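Side-chain contacts in endoglucanase (Ganoderma lucidum, PDB 5D8Z), which probably hydrolyses internal beta-1,4-glucosidic bonds of cellulose-type glucans, as a glycoside hydrolase family 5 endoglucanase with a TIM-barrel fold: residues K64-V67 / G71-V74; G80-T85 / A123-E128; A142-I147 / Q179-A184. All coordinates share one frame; numbering follows the deposited sequence.

Contact 1. Residues K64-V67 / G71-V74; sequences KHFV and GFNV
The carbonyl oxygen of Phe66 accepts a hydrogen bond from the backbone of Phe72, with Phe72 N 3.0 Å from Phe66 O. From the next carbonyl, Val67 O accepts a second bond, from Gly71 N at 3.1 Å. The longer link, 66 to 72, thus encloses the shorter, 67 to 71, which keeps helical i to i+4 spacing, and together they close helix 59-68 at a glycine C-terminus. Gly71 is the first residue to leave the helical conformation; its positive phi turns the backbone aside, and a side chain there would press on the preceding carbonyl.

The turn sets the two phenylalanines side by side, pointing the same way. In each, CG lies beside the backbone N and anti to the carbonyl carbon, which sends both rings off in a common direction. They meet through Phe66 CD1 and the CD2-CE2 side of Phe72, with ring planes 81° apart and centroids separated by 5.2 Å. Beyond them, Val67 turns its CA-H to Phe72 O, 3.5 Å from CA to O, and its methyl CG2 approaches the same carbonyl oxygen.

His65, stacked on Trp331, also lies over one face of the Phe66 ring. Phe66 reaches Val27 of strand 24-30 and Phe75 of strand 74-79, which binds the helix to two adjacent barrel strands just where the chain enters the second.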
loop_
_atom_site.group_PDB
_atom_site.type_symbol
_atom_site.label_atom_id
_atom_site.label_comp_id
_atom_site.label_asym_id
_atom_site.label_seq_id
_atom_site.Cartn_x
_atom_site.Cartn_y
_atom_site.Cartn_z
ATOM N N LYS A 64 -2.504 -10.149 -14.932
ATOM C CA LYS A 64 -1.866 -10.622 -16.187
ATOM C C LYS A 64 -1.667 -9.456 -17.154
ATOM O O LYS A 64 -0.621 -9.291 -17.768
ATOM C CB LYS A 64 -2.704 -11.686 -16.898
ATOM C CG LYS A 64 -2.218 -13.128 -16.759
ATOM C CD LYS A 64 -1.316 -13.558 -17.930
ATOM C CE LYS A 64 -2.063 -13.943 -19.206
ATOM N NZ LYS A 64 -2.724 -15.272 -19.097
ATOM N N HIS A 65 -2.686 -8.628 -17.257
ATOM C CA HIS A 65 -2.700 -7.569 -18.238
ATOM C C HIS A 65 -1.757 -6.473 -17.807
ATOM O O HIS A 65 -0.925 -6.011 -18.579
ATOM C CB HIS A 65 -4.139 -7.055 -18.400
ATOM C CG HIS A 65 -4.230 -5.650 -18.852
ATOM N ND1 HIS A 65 -3.760 -5.234 -20.079
ATOM C CD2 HIS A 65 -4.710 -4.548 -18.231
ATOM C CE1 HIS A 65 -3.965 -3.934 -20.202
ATOM N NE2 HIS A 65 -4.545 -3.493 -19.096
ATOM N N PHE A 66 -1.877 -6.051 -16.557
ATOM C CA PHE A 66 -1.062 -4.953 -16.091
ATOM C C PHE A 66 0.427 -5.262 -16.262
ATOM O O PHE A 66 1.209 -4.357 -16.535
ATOM C CB PHE A 66 -1.397 -4.619 -14.635
ATOM C CG PHE A 66 -2.621 -3.753 -14.456
ATOM C CD1 PHE A 66 -2.767 -2.558 -15.140
ATOM C CD2 PHE A 66 -3.601 -4.105 -13.568
ATOM C CE1 PHE A 66 -3.893 -1.752 -14.964
ATOM C CE2 PHE A 66 -4.705 -3.300 -13.368
ATOM C CZ PHE A 66 -4.864 -2.128 -14.070
ATOM N N VAL A 67 0.820 -6.529 -16.108
ATOM C CA VAL A 67 2.208 -6.919 -16.350
ATOM C C VAL A 67 2.444 -7.012 -17.844
ATOM O O VAL A 67 3.221 -6.235 -18.391
ATOM C CB VAL A 67 2.611 -8.290 -15.718
ATOM C CG1 VAL A 67 4.054 -8.661 -16.084
ATOM C CG2 VAL A 67 2.457 -8.279 -14.203
ATOM N N GLY A 71 3.635 -3.155 -18.299
ATOM C CA GLY A 71 4.939 -3.093 -17.681
ATOM C C GLY A 71 4.914 -2.936 -16.181
ATOM O O GLY A 71 5.942 -2.661 -15.579
ATOM N N PHE A 72 3.743 -3.090 -15.571
ATOM C CA PHE A 72 3.647 -3.088 -14.121
ATOM C C PHE A 72 4.337 -4.310 -13.578
ATOM O O PHE A 72 4.505 -5.302 -14.281
ATOM C CB PHE A 72 2.185 -3.044 -13.670
ATOM C CG PHE A 72 1.518 -1.714 -13.919
ATOM C CD1 PHE A 72 1.941 -0.584 -13.265
ATOM C CD2 PHE A 72 0.444 -1.601 -14.793
ATOM C CE1 PHE A 72 1.337 0.631 -13.485
ATOM C CE2 PHE A 72 -0.186 -0.378 -14.992
ATOM C CZ PHE A 72 0.272 0.741 -14.348
ATOM N N ASN A 73 4.573 -4.257 -12.281
ATOM C CA ASN A 73 5.701 -4.860 -11.613
ATOM C C ASN A 73 5.396 -5.424 -10.254
ATOM O O ASN A 73 6.029 -6.364 -9.801
ATOM C CB ASN A 73 6.606 -3.696 -11.315
ATOM C CG ASN A 73 8.014 -4.061 -11.366
ATOM O OD1 ASN A 73 8.344 -5.228 -11.269
ATOM N ND2 ASN A 73 8.876 -3.071 -11.529
ATOM N N VAL A 74 4.492 -4.725 -9.564
ATOM C CA VAL A 74 4.064 -5.037 -8.213
ATOM C C VAL A 74 2.558 -4.726 -8.096
ATOM O O VAL A 74 2.045 -3.883 -8.809
ATOM C CB VAL A 74 4.853 -4.177 -7.212
ATOM C CG1 VAL A 74 4.542 -2.710 -7.410
ATOM C CG2 VAL A 74 4.560 -4.550 -5.774
#

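Contact 2. Residues G80-T85 / A123-E128; sequences GWQFIT and ARFNGE
An aromatic edge-to-face pair and an amide-on-ring stack join Trp81 and Gln82 to Phe125, linking two excursions of the barrel: the short helix 81-85, which follows strand 74-79, and the hairpin 124-129, which follows strand 114-119. Phe125 opens the type I' turn that closes the hairpin. With CG anti to its own backbone N, its ring extends toward the helix. There an edge of the ring, led by CD1 and CE1, points at the face of the Trp81 six-membered ring; the planes stand at 72° and the centroids are 5.1 Å apart. Trp81 CE3 is 3.6 Å from Phe125 CD1, and Trp81 NE1 donates a hydrogen bond to Gly90 O.

Gln82 and Phe125 reach toward each other from opposite directions, and the amide lies over one face of the phenylalanine ring, nearly parallel to it at 14°. A bend at chi2 (94°) swings the amide into this position, with Gln82 CD 3.4 Å from Phe125 CE1. Gln82 NE2 donates to Gly40 O and, weakly, to Asn126 OD1 at 3.3 Å. With an alanine here, that face of Phe125 would probably lose its amide cover and Gly40 O its side-chain donor.

Because the NE2 hydrogens are directed to carbonyl oxygens while the flat of the amide rests on the ring, the glutamine serves both as a polar tether and as a packing surface, and the bond to Gly40 O, helped little by the weak one to Asn126 OD1, is likely to limit rotation of the stacked amide.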
loop_
_atom_site.group_PDB
_atom_site.type_symbol
_atom_site.label_atom_id
_atom_site.label_comp_id
_atom_site.label_asym_id
_atom_site.label_seq_id
_atom_site.Cartn_x
_atom_site.Cartn_y
_atom_site.Cartn_z
ATOM N N GLY A 80 -8.157 -6.277 5.563
ATOM C CA GLY A 80 -8.320 -5.940 6.964
ATOM C C GLY A 80 -7.947 -7.017 7.965
ATOM O O GLY A 80 -8.130 -8.199 7.744
ATOM N N TRP A 81 -7.464 -6.560 9.109
ATOM C CA TRP A 81 -7.116 -7.402 10.245
ATOM C C TRP A 81 -8.270 -8.325 10.613
ATOM O O TRP A 81 -8.105 -9.533 10.784
ATOM C CB TRP A 81 -6.777 -6.486 11.424
ATOM C CG TRP A 81 -6.043 -7.136 12.540
ATOM C CD1 TRP A 81 -5.912 -8.460 12.770
ATOM C CD2 TRP A 81 -5.366 -6.471 13.606
ATOM N NE1 TRP A 81 -5.202 -8.659 13.925
ATOM C CE2 TRP A 81 -4.852 -7.455 14.450
ATOM C CE3 TRP A 81 -5.118 -5.144 13.896
ATOM C CZ2 TRP A 81 -4.107 -7.165 15.569
ATOM C CZ3 TRP A 81 -4.383 -4.836 15.010
ATOM C CH2 TRP A 81 -3.882 -5.842 15.849
ATOM N N GLN A 82 -9.448 -7.738 10.722
ATOM C CA GLN A 82 -10.616 -8.497 11.051
ATOM C C GLN A 82 -10.829 -9.649 10.054
ATOM O O GLN A 82 -11.011 -10.787 10.416
ATOM C CB GLN A 82 -11.781 -7.560 11.117
ATOM C CG GLN A 82 -11.787 -6.708 12.376
ATOM C CD GLN A 82 -11.142 -5.338 12.243
ATOM O OE1 GLN A 82 -10.217 -5.127 11.455
ATOM N NE2 GLN A 82 -11.625 -4.389 13.048
ATOM N N PHE A 83 -10.716 -9.394 8.790
ATOM C CA PHE A 83 -10.858 -10.475 7.852
ATOM C C PHE A 83 -9.829 -11.590 8.092
ATOM O O PHE A 83 -10.137 -12.790 8.046
ATOM C CB PHE A 83 -10.744 -9.916 6.434
ATOM C CG PHE A 83 -11.029 -10.918 5.373
ATOM C CD1 PHE A 83 -12.328 -11.202 5.017
ATOM C CD2 PHE A 83 -9.990 -11.581 4.732
ATOM C CE1 PHE A 83 -12.600 -12.121 4.034
ATOM C CE2 PHE A 83 -10.242 -12.523 3.758
ATOM C CZ PHE A 83 -11.551 -12.798 3.407
ATOM N N ILE A 84 -8.596 -11.204 8.349
ATOM C CA ILE A 84 -7.535 -12.185 8.467
ATOM C C ILE A 84 -7.799 -13.094 9.616
ATOM O O ILE A 84 -7.498 -14.285 9.540
ATOM C CB ILE A 84 -6.189 -11.520 8.717
ATOM C CG1 ILE A 84 -5.734 -10.848 7.443
ATOM C CG2 ILE A 84 -5.166 -12.555 9.140
ATOM C CD1 ILE A 84 -4.654 -9.831 7.648
ATOM N N THR A 85 -8.331 -12.531 10.693
ATOM C CA THR A 85 -8.524 -13.273 11.929
ATOM C C THR A 85 -9.994 -13.577 12.292
ATOM O O THR A 85 -10.276 -14.078 13.385
ATOM C CB THR A 85 -7.942 -12.447 13.073
ATOM O OG1 THR A 85 -8.708 -11.232 13.201
ATOM C CG2 THR A 85 -6.476 -12.148 12.793
ATOM N N ALA A 123 -4.042 2.140 11.483
ATOM C CA ALA A 123 -3.452 1.984 12.817
ATOM C C ALA A 123 -4.463 1.726 13.909
ATOM O O ALA A 123 -4.135 1.842 15.088
ATOM C CB ALA A 123 -2.581 3.194 13.183
ATOM N N ARG A 124 -5.674 1.342 13.537
ATOM C CA ARG A 124 -6.718 1.109 14.525
ATOM C C ARG A 124 -7.335 -0.278 14.446
ATOM O O ARG A 124 -7.114 -1.033 13.500
ATOM C CB ARG A 124 -7.797 2.146 14.355
ATOM C CG ARG A 124 -7.385 3.511 14.813
ATOM C CD ARG A 124 -8.257 4.560 14.188
ATOM N NE ARG A 124 -7.983 5.823 14.833
ATOM C CZ ARG A 124 -7.004 6.651 14.503
ATOM N NH1 ARG A 124 -6.171 6.362 13.499
ATOM N NH2 ARG A 124 -6.848 7.783 15.182
ATOM N N PHE A 125 -8.096 -0.596 15.484
ATOM C CA PHE A 125 -8.944 -1.790 15.544
ATOM C C PHE A 125 -10.216 -1.379 16.292
ATOM O O PHE A 125 -10.181 -1.009 17.468
ATOM C CB PHE A 125 -8.231 -2.941 16.275
ATOM C CG PHE A 125 -8.900 -4.277 16.089
ATOM C CD1 PHE A 125 -8.563 -5.095 15.010
ATOM C CD2 PHE A 125 -9.872 -4.715 16.984
ATOM C CE1 PHE A 125 -9.196 -6.319 14.823
ATOM C CE2 PHE A 125 -10.495 -5.928 16.806
ATOM C CZ PHE A 125 -10.159 -6.737 15.725
ATOM N N ASN A 126 -11.328 -1.431 15.585
ATOM C CA ASN A 126 -12.597 -0.895 16.076
ATOM C C ASN A 126 -12.526 0.356 16.946
ATOM O O ASN A 126 -12.840 0.289 18.116
ATOM C CB ASN A 126 -13.370 -1.972 16.827
ATOM C CG ASN A 126 -13.756 -3.127 15.944
ATOM O OD1 ASN A 126 -14.102 -2.962 14.773
ATOM N ND2 ASN A 126 -13.674 -4.305 16.491
ATOM N N GLY A 127 -12.137 1.486 16.357
ATOM C CA GLY A 127 -12.185 2.768 17.026
ATOM C C GLY A 127 -10.976 3.103 17.855
ATOM O O GLY A 127 -10.774 4.258 18.218
ATOM N N GLU A 128 -10.138 2.115 18.123
ATOM C CA GLU A 128 -9.115 2.232 19.149
ATOM C C GLU A 128 -7.728 2.097 18.514
ATOM O O GLU A 128 -7.586 1.362 17.558
ATOM C CB GLU A 128 -9.384 1.105 20.146
ATOM C CG GLU A 128 -9.101 1.447 21.597
ATOM C CD GLU A 128 -10.100 2.403 22.221
ATOM O OE1 GLU A 128 -11.215 1.975 22.628
ATOM O OE2 GLU A 128 -9.740 3.589 22.341
#

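Contact 3. Residues A142-I147 / Q179-A184; sequences ALWSSI and QAAVTA
Ala181 and Ala184 carry helix 171-187 against Trp144 and Ser145 of helix 137-149, two consecutive outer helices of the TIM barrel, which precede and follow strand 157-160. Just ahead of them on the second helix, Gln179 faces elsewhere: its NE2 donates to Thr183 OG1 at 3.1 Å, with the hydroxyl close to the amide plane, and also to Thr221 O.

The methyl of Ala181 then meets the pyrrole part of the Trp144 indole, Ala181 CB lying 3.6 Å from Trp144 CD1. CG of Trp144 sits beside the backbone N and anti to the carbonyl carbon (chi1 -79°), an orientation that takes the indole inward from its helix while its CD1 side passes the alanine. The ring is held from several directions: Ile147 CD1 lies over one face, Phe140 meets it edge-to-face, Val119 of strand 114-119 touches it, and NE1 makes a weak hydrogen bond to Val161 O. Ala181 itself also rests on Phe140.

One turn on, Ala184 points its methyl at the other helix. Here the backbones come nearer, with Ser145 CA 4.9 Å from Ala184 CA, an approach that small residues on both sides permit. The serine offers its backbone N and CB to the alanine: Ala184 CB stands 3.9 Å from Ser145 N and 4.2 Å from Ser145 CB.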
loop_
_atom_site.group_PDB
_atom_site.type_symbol
_atom_site.label_atom_id
_atom_site.label_comp_id
_atom_site.label_asym_id
_atom_site.label_seq_id
_atom_site.Cartn_x
_atom_site.Cartn_y
_atom_site.Cartn_z
ATOM N N ALA A 142 2.062 -10.273 16.947
ATOM C CA ALA A 142 1.537 -11.598 16.689
ATOM C C ALA A 142 0.983 -11.708 15.267
ATOM O O ALA A 142 1.306 -12.666 14.538
ATOM C CB ALA A 142 0.439 -11.925 17.686
ATOM N N LEU A 143 0.154 -10.740 14.882
ATOM C CA LEU A 143 -0.451 -10.761 13.571
ATOM C C LEU A 143 0.588 -10.888 12.495
ATOM O O LEU A 143 0.525 -11.763 11.616
ATOM C CB LEU A 143 -1.258 -9.501 13.318
ATOM C CG LEU A 143 -1.852 -9.470 11.908
ATOM C CD1 LEU A 143 -2.859 -10.605 11.746
ATOM C CD2 LEU A 143 -2.482 -8.111 11.606
ATOM N N TRP A 144 1.554 -10.002 12.563
ATOM C CA TRP A 144 2.601 -10.023 11.572
ATOM C C TRP A 144 3.497 -11.256 11.632
ATOM O O TRP A 144 4.012 -11.669 10.620
ATOM C CB TRP A 144 3.416 -8.753 11.664
ATOM C CG TRP A 144 2.729 -7.682 11.015
ATOM C CD1 TRP A 144 2.143 -6.609 11.600
ATOM C CD2 TRP A 144 2.496 -7.569 9.613
ATOM N NE1 TRP A 144 1.587 -5.799 10.636
ATOM C CE2 TRP A 144 1.776 -6.386 9.404
ATOM C CE3 TRP A 144 2.850 -8.349 8.504
ATOM C CZ2 TRP A 144 1.413 -5.959 8.135
ATOM C CZ3 TRP A 144 2.475 -7.932 7.260
ATOM C CH2 TRP A 144 1.768 -6.749 7.081
ATOM N N SER A 145 3.677 -11.858 12.791
ATOM C CA SER A 145 4.447 -13.070 12.831
ATOM C C SER A 145 3.739 -14.071 11.929
ATOM O O SER A 145 4.365 -14.680 11.054
ATOM C CB SER A 145 4.555 -13.606 14.257
ATOM O OG SER A 145 5.477 -14.686 14.334
ATOM N N SER A 146 2.436 -14.225 12.117
ATOM C CA SER A 146 1.705 -15.225 11.376
ATOM C C SER A 146 1.717 -14.954 9.890
ATOM O O SER A 146 1.892 -15.891 9.098
ATOM C CB SER A 146 0.260 -15.265 11.814
ATOM O OG SER A 146 0.186 -15.395 13.212
ATOM N N ILE A 147 1.494 -13.696 9.505
ATOM C CA ILE A 147 1.493 -13.337 8.091
ATOM C C ILE A 147 2.852 -13.686 7.514
ATOM O O ILE A 147 2.958 -14.369 6.482
ATOM C CB ILE A 147 1.205 -11.835 7.876
ATOM C CG1 ILE A 147 -0.274 -11.552 8.216
ATOM C CG2 ILE A 147 1.519 -11.427 6.440
ATOM C CD1 ILE A 147 -0.683 -10.100 8.229
ATOM N N GLN A 179 8.261 -1.191 15.197
ATOM C CA GLN A 179 9.419 -1.982 15.533
ATOM C C GLN A 179 8.938 -3.370 15.893
ATOM O O GLN A 179 9.446 -4.399 15.445
ATOM C CB GLN A 179 10.130 -1.349 16.715
ATOM C CG GLN A 179 11.387 -2.087 17.158
ATOM C CD GLN A 179 12.405 -2.166 16.054
ATOM O OE1 GLN A 179 12.935 -1.162 15.646
ATOM N NE2 GLN A 179 12.635 -3.351 15.536
ATOM N N ALA A 180 7.919 -3.404 16.714
ATOM C CA ALA A 180 7.461 -4.681 17.170
ATOM C C ALA A 180 7.089 -5.581 15.989
ATOM O O ALA A 180 7.418 -6.785 15.981
ATOM C CB ALA A 180 6.295 -4.509 18.115
ATOM N N ALA A 181 6.404 -5.012 14.998
ATOM C CA ALA A 181 6.024 -5.797 13.803
ATOM C C ALA A 181 7.261 -6.255 13.032
ATOM O O ALA A 181 7.391 -7.432 12.690
ATOM C CB ALA A 181 5.122 -4.980 12.902
ATOM N N VAL A 182 8.185 -5.327 12.795
ATOM C CA VAL A 182 9.380 -5.664 12.050
ATOM C C VAL A 182 10.062 -6.852 12.697
ATOM O O VAL A 182 10.322 -7.893 12.052
ATOM C CB VAL A 182 10.408 -4.544 12.064
ATOM C CG1 VAL A 182 11.708 -5.086 11.499
ATOM C CG2 VAL A 182 9.917 -3.283 11.320
ATOM N N THR A 183 10.333 -6.714 13.992
ATOM C CA THR A 183 10.956 -7.786 14.721
ATOM C C THR A 183 10.158 -9.070 14.595
ATOM O O THR A 183 10.718 -10.134 14.396
ATOM C CB THR A 183 11.109 -7.415 16.195
ATOM O OG1 THR A 183 11.957 -6.272 16.302
ATOM C CG2 THR A 183 11.723 -8.572 16.971
ATOM N N ALA A 184 8.837 -8.990 14.701
ATOM C CA ALA A 184 8.050 -10.204 14.513
ATOM C C ALA A 184 8.337 -10.765 13.135
ATOM O O ALA A 184 8.547 -11.971 12.990
ATOM C CB ALA A 184 6.560 -9.958 14.695
#

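In the fold
The three contacts follow one another along the chain without interleaving, and all belong to the single closed eight-stranded barrel. Contact 1 lies where strand 74-79 begins, contact 2 just beyond where that strand ends, so their centres are 29 Å apart on opposite sides of the chain's centre. Contact 3 is also 29 Å from contact 1 but only 15 Å from contact 2, and the two touch: Leu143 and Ile147 of helix 137-149 pack on Trp81, Ile84 and Thr85 of helix 81-85. Contact 2 joins a helix and a hairpin at the barrel end, C-terminal to the strands, that holds glycan-binding Glu164 and Glu276; contact 3 joins two outer helices, and contact 1 closes a helix at the opposite end.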